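Local coordinates for type IV pilus biogenesis factor PilY1 (Pseudomonas aeruginosa, PDB 3HX6), which primes type IV pilus assembly, binds calcium, whose binding and release seem essential for twitching motility, and takes part in adhesion to host cells, at residues K197-N205 and L256-D266; S51-Y60 and G138-F146. The protein carries 3 engineered substitutions. All coordinates share one frame; numbering follows the deposited sequence.

Contact 1: residues K197-N205 and L256-D266. With CA (calcium ion), chain C.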
loop_
_atom_site.group_PDB
_atom_site.type_symbol
_atom_site.label_atom_id
_atom_site.label_comp_id
_atom_site.label_asym_id
_atom_site.label_seq_id
_atom_site.Cartn_x
_atom_site.Cartn_y
_atom_site.Cartn_z
ATOM N N LYS A 197 26.014 7.942 -1.203
ATOM C CA LYS A 197 24.714 8.082 -1.836
ATOM C C LYS A 197 24.238 9.506 -1.582
ATOM O O LYS A 197 24.086 9.932 -0.436
ATOM C CB LYS A 197 23.709 7.100 -1.238
ATOM C CG LYS A 197 23.991 5.646 -1.565
ATOM C CD LYS A 197 22.808 4.765 -1.184
ATOM C CE LYS A 197 23.043 3.326 -1.610
ATOM N NZ LYS A 197 21.778 2.533 -1.607
ATOM N N PRO A 198 23.997 10.267 -2.650
ATOM C CA PRO A 198 23.543 11.640 -2.451
ATOM C C PRO A 198 22.073 11.725 -2.082
ATOM O O PRO A 198 21.302 10.783 -2.301
ATOM C CB PRO A 198 23.832 12.289 -3.801
ATOM C CG PRO A 198 23.554 11.168 -4.755
ATOM C CD PRO A 198 24.203 9.974 -4.080
ATOM N N THR A 199 21.697 12.856 -1.500
ATOM C CA THR A 199 20.310 13.119 -1.152
ATOM C C THR A 199 19.933 14.326 -1.999
ATOM O O THR A 199 20.746 15.229 -2.203
ATOM C CB THR A 199 20.127 13.476 0.346
ATOM O OG1 THR A 199 20.218 12.287 1.143
ATOM C CG2 THR A 199 18.758 14.120 0.582
ATOM N N VAL A 200 18.715 14.320 -2.516
ATOM C CA VAL A 200 18.229 15.428 -3.318
ATOM C C VAL A 200 17.211 16.120 -2.437
ATOM O O VAL A 200 16.236 15.507 -2.013
ATOM C CB VAL A 200 17.555 14.938 -4.598
ATOM C CG1 VAL A 200 16.967 16.124 -5.358
ATOM C CG2 VAL A 200 18.576 14.202 -5.459
ATOM N N ALA A 201 17.431 17.396 -2.149
ATOM C CA ALA A 201 16.505 18.084 -1.265
ATOM C C ALA A 201 16.424 19.578 -1.469
ATOM O O ALA A 201 17.263 20.184 -2.130
ATOM C CB ALA A 201 16.875 17.782 0.187
ATOM N N ARG A 202 15.386 20.156 -0.889
ATOM C CA ARG A 202 15.163 21.587 -0.956
ATOM C C ARG A 202 15.893 22.195 0.229
ATOM O O ARG A 202 15.748 21.725 1.359
ATOM C CB ARG A 202 13.668 21.892 -0.855
ATOM C CG ARG A 202 13.342 23.375 -0.828
ATOM C CD ARG A 202 13.795 24.073 -2.091
ATOM N NE ARG A 202 12.890 25.165 -2.438
ATOM C CZ ARG A 202 12.708 26.256 -1.704
ATOM N NH1 ARG A 202 13.376 26.422 -0.568
ATOM N NH2 ARG A 202 11.843 27.178 -2.102
ATOM N N LEU A 203 16.681 23.233 -0.026
ATOM C CA LEU A 203 17.428 23.873 1.045
ATOM C C LEU A 203 16.964 25.298 1.295
ATOM O O LEU A 203 16.202 25.881 0.503
ATOM C CB LEU A 203 18.932 23.863 0.732
ATOM C CG LEU A 203 19.546 22.495 0.407
ATOM C CD1 LEU A 203 21.051 22.640 0.190
ATOM C CD2 LEU A 203 19.267 21.525 1.530
ATOM N N HIS A 204 17.433 25.857 2.401
ATOM C CA HIS A 204 17.062 27.206 2.787
ATOM C C HIS A 204 17.627 28.303 1.884
ATOM O O HIS A 204 17.395 29.480 2.138
ATOM C CB HIS A 204 17.458 27.449 4.248
ATOM C CG HIS A 204 16.497 26.859 5.233
ATOM N ND1 HIS A 204 15.254 27.405 5.475
ATOM C CD2 HIS A 204 16.575 25.748 6.007
ATOM C CE1 HIS A 204 14.611 26.660 6.355
ATOM N NE2 HIS A 204 15.391 25.647 6.693
ATOM N N ASN A 205 18.368 27.930 0.841
ATOM C CA ASN A 205 18.898 28.941 -0.067
ATOM C C ASN A 205 17.879 29.134 -1.189
ATOM O O ASN A 205 18.165 29.753 -2.210
ATOM C CB ASN A 205 20.269 28.524 -0.626
ATOM C CG ASN A 205 20.173 27.439 -1.672
ATOM O OD1 ASN A 205 19.389 26.505 -1.541
ATOM N ND2 ASN A 205 20.986 27.553 -2.716
ATOM N N LEU A 256 19.688 14.014 5.567
ATOM C CA LEU A 256 19.171 15.349 5.815
ATOM C C LEU A 256 18.054 15.303 6.843
ATOM O O LEU A 256 17.299 14.330 6.907
ATOM C CB LEU A 256 18.679 15.972 4.508
ATOM C CG LEU A 256 19.741 16.819 3.794
ATOM C CD1 LEU A 256 21.043 16.045 3.645
ATOM C CD2 LEU A 256 19.201 17.253 2.450
ATOM N N ALA A 257 17.967 16.347 7.659
ATOM C CA ALA A 257 16.938 16.427 8.690
ATOM C C ALA A 257 16.079 17.658 8.460
ATOM O O ALA A 257 16.592 18.743 8.178
ATOM C CB ALA A 257 17.577 16.498 10.075
ATOM N N ASP A 258 14.771 17.469 8.593
ATOM C CA ASP A 258 13.779 18.525 8.430
ATOM C C ASP A 258 12.991 18.504 9.733
ATOM O O ASP A 258 12.061 17.718 9.893
ATOM C CB ASP A 258 12.872 18.192 7.239
ATOM C CG ASP A 258 11.649 19.089 7.164
ATOM O OD1 ASP A 258 11.623 20.130 7.847
ATOM O OD2 ASP A 258 10.714 18.749 6.411
ATOM N N ASN A 259 13.362 19.370 10.667
ATOM C CA ASN A 259 12.725 19.369 11.971
ATOM C C ASN A 259 11.461 20.185 12.207
ATOM O O ASN A 259 11.065 20.391 13.354
ATOM C CB ASN A 259 13.778 19.702 13.030
ATOM C CG ASN A 259 14.878 18.658 13.086
ATOM O OD1 ASN A 259 14.751 17.588 12.493
ATOM N ND2 ASN A 259 15.956 18.957 13.796
ATOM N N ASN A 260 10.823 20.648 11.138
ATOM C CA ASN A 260 9.578 21.393 11.283
ATOM C C ASN A 260 8.618 20.927 10.194
ATOM O O ASN A 260 7.680 21.627 9.831
ATOM C CB ASN A 260 9.825 22.905 11.194
ATOM C CG ASN A 260 10.328 23.345 9.830
ATOM O OD1 ASN A 260 11.194 22.708 9.240
ATOM N ND2 ASN A 260 9.790 24.455 9.332
ATOM N N SER A 261 8.894 19.733 9.676
ATOM C CA SER A 261 8.086 19.094 8.645
ATOM C C SER A 261 7.556 20.014 7.553
ATOM O O SER A 261 6.347 20.062 7.318
ATOM C CB SER A 261 6.905 18.368 9.297
ATOM O OG SER A 261 7.355 17.369 10.194
ATOM N N ASP A 262 8.442 20.746 6.884
ATOM C CA ASP A 262 7.997 21.632 5.814
ATOM C C ASP A 262 8.659 21.283 4.484
ATOM O O ASP A 262 8.503 22.003 3.502
ATOM C CB ASP A 262 8.264 23.102 6.174
ATOM C CG ASP A 262 9.749 23.422 6.297
ATOM O OD1 ASP A 262 10.579 22.529 6.026
ATOM O OD2 ASP A 262 10.079 24.576 6.654
ATOM N N GLY A 263 9.401 20.180 4.453
ATOM C CA GLY A 263 10.047 19.770 3.219
ATOM C C GLY A 263 11.352 20.478 2.898
ATOM O O GLY A 263 11.951 20.244 1.848
ATOM N N VAL A 264 11.798 21.351 3.793
ATOM C CA VAL A 264 13.051 22.063 3.584
ATOM C C VAL A 264 14.065 21.549 4.595
ATOM O O VAL A 264 13.835 21.634 5.795
ATOM C CB VAL A 264 12.870 23.569 3.782
ATOM C CG1 VAL A 264 14.183 24.292 3.514
ATOM C CG2 VAL A 264 11.777 24.071 2.860
ATOM N N ALA A 265 15.180 21.014 4.104
ATOM C CA ALA A 265 16.222 20.469 4.970
ATOM C C ALA A 265 16.832 21.514 5.903
ATOM O O ALA A 265 17.189 22.613 5.474
ATOM C CB ALA A 265 17.312 19.830 4.123
ATOM N N ASP A 266 16.967 21.155 7.177
ATOM C CA ASP A 266 17.525 22.066 8.170
ATOM C C ASP A 266 18.935 21.698 8.610
ATOM O O ASP A 266 19.756 22.582 8.857
ATOM C CB ASP A 266 16.606 22.122 9.381
ATOM C CG ASP A 266 15.185 22.471 9.002
ATOM O OD1 ASP A 266 14.988 23.531 8.369
ATOM O OD2 ASP A 266 14.274 21.690 9.336
HETATM CA CA CA C . 12.633 22.504 7.680
HETATM O O HOH W 1 18.595 12.280 3.332
HETATM O O HOH W 2 13.533 18.619 0.653
HETATM O O HOH W 3 18.773 24.181 3.928
HETATM O O HOH W 4 12.460 24.844 7.165
#
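A histidine just past the end of strand 199-202 reaches across to a carboxylate that is already holding a calcium ion: His-204 NE2 donates to Asp-266 OD1 over 2.7 Å, with 170° at the hydrogen and the oxygen almost exactly in the ring plane. Both oxygens of Asp-266 bind the calcium, and the imidazole is a second-shell residue that, with the metal and Asn-259 N on OD2, holds the carboxylate in place. On its other side, ND1 is hydrogen-bonded to Asp-298.

One face of the same ring is covered by Val-264, whose CG1 stands 3.6 Å from the centroid, only 5° off the normal, in a CH-pi contact. That methyl lies anti to the backbone N (chi1 -178°), which carries it over the ring while the residue's carbonyl O turns inward to meet the calcium at 2.4 Å. Next along the chain, Ala-265 N bonds to Arg-202 O at 2.9 Å. Arg-202 sends its guanidinium elsewhere, to a salt bridge with Glu-69.

Farther from the ion the contact becomes apolar. Leu-256 CD2 presses on Ala-201 CB at 3.3 Å, tighter than ordinary van der Waals contact, and also touches the methyl of Thr-199. Three waters bridge the segments: two join backbone atoms (Arg-202 N to Gly-263 O, His-204 N to Ala-265 O), and the third joins Thr-199 OG1 to Leu-256 N.

Within the loop, Asp-262 OD1 binds the metal and accepts from Val-264 N at 2.8 Å, closing an Asx turn. Asp-258, Asn-260, Asp-262, the Val-264 carbonyl, a bidentate Asp-266 and one water complete the coordination: an EF-hand-like calcium loop, here set between two strands of a beta-propeller blade and in contact with the preceding blade through His-204 and Arg-202 O.

Contact 2: residues S51-Y60 and G138-F146; sequences SPATVGKAQY and GSPVVADAF
Gln-59 and Asp-144 exchange hydrogen bonds, each offering its backbone N-H to the other's side chain. The glutamine can be followed outward. Its CB rests 3.3 Å from Asp-144 OD2 and lies over one face of the neighbouring Tyr-60 ring. CG is anti to the backbone N (chi1 166°), and the extended chain beyond it runs down to the strand, bringing CD to 4.0 Å from Ala-143 CA. At the tip, OE1 accepts from Asp-144 N at 2.8 Å, the donor tilted 16° from the carbonyl plane, and brushes the CA and CB of Ala-143.

The return bond is shorter: Gln-59 N to Asp-144 OD2, 2.6 Å, approaching from above the carboxylate plane. Tyr-74 OH also bonds to OD2, while OD1 is held by Thr-153 and by a water shared with Lys-57 O, so this buried carboxylate is gripped at both oxygens.

Strand 141-147 begins a four-stranded antiparallel propeller blade, and Ala-143 pairs through its backbone with Val-154 of the next strand. The amide of Asp-144 faces the other way, and the glutamine side chain takes the place of a strand partner. The chain from 51 to 60, which includes the first strand of the preceding blade, lies across this one without forming a continuous sheet with it.

Beyond the polar pair, the side chains of Tyr-60 and Asp-144 run antiparallel alongside each other, ring and carboxylate almost perpendicular. CE2 is 3.5 Å from Asp-144 CB, and Asp-144 O lies at the ring edge, near its plane, 2.9 Å from Tyr-60 OH. Toward the start of both segments the packing is aliphatic: Val-142 CG1 sits against both Ala-53 CB and Val-55 CG2, each at 3.8 Å, and the Ala-53 methyl also meets the ring of Pro-140.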
loop_
_atom_site.group_PDB
_atom_site.type_symbol
_atom_site.label_atom_id
_atom_site.label_comp_id
_atom_site.label_asym_id
_atom_site.label_seq_id
_atom_site.Cartn_x
_atom_site.Cartn_y
_atom_site.Cartn_z
ATOM N N SER A 51 18.984 -0.675 -9.000
ATOM C CA SER A 51 17.739 -1.450 -8.712
ATOM C C SER A 51 16.747 -0.609 -7.903
ATOM O O SER A 51 15.615 -0.390 -8.339
ATOM C CB SER A 51 18.083 -2.741 -7.962
ATOM O OG SER A 51 16.920 -3.506 -7.677
ATOM N N PRO A 52 17.157 -0.121 -6.717
ATOM C CA PRO A 52 16.240 0.695 -5.912
ATOM C C PRO A 52 15.925 2.009 -6.625
ATOM O O PRO A 52 15.197 2.856 -6.105
ATOM C CB PRO A 52 17.026 0.939 -4.621
ATOM C CG PRO A 52 17.960 -0.227 -4.553
ATOM C CD PRO A 52 18.412 -0.351 -5.982
ATOM N N ALA A 53 16.491 2.169 -7.818
ATOM C CA ALA A 53 16.293 3.375 -8.608
ATOM C C ALA A 53 15.252 3.176 -9.704
ATOM O O ALA A 53 15.583 3.099 -10.887
ATOM C CB ALA A 53 17.619 3.811 -9.224
ATOM N N THR A 54 13.991 3.087 -9.304
ATOM C CA THR A 54 12.911 2.918 -10.263
ATOM C C THR A 54 12.137 4.224 -10.416
ATOM O O THR A 54 11.872 4.917 -9.437
ATOM C CB THR A 54 11.934 1.809 -9.827
ATOM O OG1 THR A 54 10.800 1.805 -10.708
ATOM C CG2 THR A 54 11.473 2.031 -8.396
ATOM N N VAL A 55 11.784 4.558 -11.652
ATOM C CA VAL A 55 11.048 5.785 -11.919
ATOM C C VAL A 55 9.685 5.512 -12.546
ATOM O O VAL A 55 9.579 5.255 -13.746
ATOM C CB VAL A 55 11.846 6.720 -12.853
ATOM C CG1 VAL A 55 11.028 7.960 -13.163
ATOM C CG2 VAL A 55 13.170 7.104 -12.197
ATOM N N GLY A 56 8.648 5.573 -11.715
ATOM C CA GLY A 56 7.293 5.356 -12.183
ATOM C C GLY A 56 6.420 6.551 -11.847
ATOM O O GLY A 56 6.339 7.505 -12.621
ATOM N N LYS A 57 5.774 6.504 -10.684
ATOM C CA LYS A 57 4.905 7.589 -10.237
ATOM C C LYS A 57 5.691 8.703 -9.551
ATOM O O LYS A 57 6.892 8.566 -9.289
ATOM C CB LYS A 57 3.857 7.065 -9.252
ATOM C CG LYS A 57 2.822 6.127 -9.844
ATOM C CD LYS A 57 1.696 5.894 -8.847
ATOM C CE LYS A 57 0.608 5.006 -9.424
ATOM N NZ LYS A 57 -0.564 4.899 -8.502
ATOM N N ALA A 58 5.002 9.806 -9.262
ATOM C CA ALA A 58 5.621 10.934 -8.581
ATOM C C ALA A 58 6.110 10.392 -7.243
ATOM O O ALA A 58 5.470 9.528 -6.642
ATOM C CB ALA A 58 4.609 12.044 -8.363
ATOM N N GLN A 59 7.247 10.897 -6.784
ATOM C CA GLN A 59 7.825 10.430 -5.537
ATOM C C GLN A 59 7.107 10.878 -4.272
ATOM O O GLN A 59 7.041 10.131 -3.302
ATOM C CB GLN A 59 9.296 10.853 -5.464
ATOM C CG GLN A 59 9.913 10.721 -4.082
ATOM C CD GLN A 59 11.393 11.056 -4.066
ATOM O OE1 GLN A 59 11.850 11.942 -4.788
ATOM N NE2 GLN A 59 12.146 10.358 -3.223
ATOM N N TYR A 60 6.558 12.087 -4.279
ATOM C CA TYR A 60 5.907 12.612 -3.083
ATOM C C TYR A 60 4.391 12.701 -3.156
ATOM O O TYR A 60 3.784 12.496 -4.205
ATOM C CB TYR A 60 6.449 14.014 -2.769
ATOM C CG TYR A 60 7.950 14.173 -2.922
ATOM C CD1 TYR A 60 8.837 13.434 -2.141
ATOM C CD2 TYR A 60 8.482 15.066 -3.854
ATOM C CE1 TYR A 60 10.224 13.579 -2.287
ATOM C CE2 TYR A 60 9.863 15.219 -4.006
ATOM C CZ TYR A 60 10.730 14.471 -3.221
ATOM O OH TYR A 60 12.098 14.596 -3.388
ATOM N N GLY A 138 27.250 -0.117 -7.417
ATOM C CA GLY A 138 26.276 0.741 -6.776
ATOM C C GLY A 138 24.938 0.885 -7.471
ATOM O O GLY A 138 24.541 0.064 -8.296
ATOM N N SER A 139 24.241 1.954 -7.113
ATOM C CA SER A 139 22.936 2.256 -7.667
ATOM C C SER A 139 22.751 3.766 -7.681
ATOM O O SER A 139 23.106 4.449 -6.721
ATOM C CB SER A 139 21.847 1.613 -6.806
ATOM O OG SER A 139 20.558 1.952 -7.280
ATOM N N PRO A 140 22.207 4.312 -8.776
ATOM C CA PRO A 140 22.011 5.762 -8.815
ATOM C C PRO A 140 20.851 6.176 -7.913
ATOM O O PRO A 140 20.084 5.336 -7.439
ATOM C CB PRO A 140 21.720 6.027 -10.286
ATOM C CG PRO A 140 20.974 4.791 -10.694
ATOM C CD PRO A 140 21.795 3.690 -10.047
ATOM N N VAL A 141 20.738 7.473 -7.674
ATOM C CA VAL A 141 19.664 8.004 -6.850
ATOM C C VAL A 141 18.662 8.714 -7.755
ATOM O O VAL A 141 19.051 9.510 -8.611
ATOM C CB VAL A 141 20.211 9.018 -5.825
ATOM C CG1 VAL A 141 19.071 9.836 -5.234
ATOM C CG2 VAL A 141 20.962 8.285 -4.727
ATOM N N VAL A 142 17.379 8.410 -7.589
ATOM C CA VAL A 142 16.351 9.073 -8.384
ATOM C C VAL A 142 15.447 9.816 -7.411
ATOM O O VAL A 142 15.139 9.312 -6.336
ATOM C CB VAL A 142 15.498 8.073 -9.209
ATOM C CG1 VAL A 142 16.396 7.282 -10.153
ATOM C CG2 VAL A 142 14.730 7.134 -8.285
ATOM N N ALA A 143 15.033 11.019 -7.778
ATOM C CA ALA A 143 14.173 11.793 -6.902
ATOM C C ALA A 143 13.472 12.880 -7.683
ATOM O O ALA A 143 13.873 13.217 -8.798
ATOM C CB ALA A 143 15.000 12.416 -5.772
ATOM N N ASP A 144 12.399 13.410 -7.106
ATOM C CA ASP A 144 11.679 14.501 -7.736
ATOM C C ASP A 144 12.304 15.771 -7.182
ATOM O O ASP A 144 12.618 15.850 -5.996
ATOM C CB ASP A 144 10.190 14.450 -7.391
ATOM C CG ASP A 144 9.458 13.355 -8.146
ATOM O OD1 ASP A 144 10.033 12.820 -9.112
ATOM O OD2 ASP A 144 8.307 13.041 -7.783
ATOM N N ALA A 145 12.519 16.752 -8.048
ATOM C CA ALA A 145 13.113 18.007 -7.625
ATOM C C ALA A 145 12.495 19.144 -8.421
ATOM O O ALA A 145 11.953 18.935 -9.501
ATOM C CB ALA A 145 14.629 17.973 -7.836
ATOM N N PHE A 146 12.586 20.349 -7.884
ATOM C CA PHE A 146 12.023 21.508 -8.548
ATOM C C PHE A 146 13.122 22.475 -8.960
ATOM O O PHE A 146 13.955 22.861 -8.141
ATOM C CB PHE A 146 11.032 22.192 -7.603
ATOM C CG PHE A 146 10.236 23.297 -8.237
ATOM C CD1 PHE A 146 10.656 24.618 -8.143
ATOM C CD2 PHE A 146 9.036 23.018 -8.889
ATOM C CE1 PHE A 146 9.890 25.652 -8.684
ATOM C CE2 PHE A 146 8.260 24.043 -9.436
ATOM C CZ PHE A 146 8.689 25.362 -9.331
HETATM O O HOH W 5 9.229 10.284 -9.591
#

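Overall arrangement
Contact 2 joins the first and second four-stranded sheets of the propeller and contact 1 the third and fourth; both segments of contact 2 precede those of contact 1 in the chain. Their centres lie 16 Å apart, yet they touch directly where the second and third sheets meet, because strand 199-202 packs against strand 141-147: Val-200 CB meets Ala-143 CB at 3.8 Å, and Val-200 CG1 meets Ala-145 CB at 3.9 Å. Thus 199-202 turns Ala-201 toward the calcium-bearing blade and Val-200 toward the preceding one. Trp-208 touches side chains of both contacts, among them Arg-202 and Tyr-60. The metal belongs to contact 1 alone; in contact 2, the Tyr-60 side chain remains about 14 Å from the calcium.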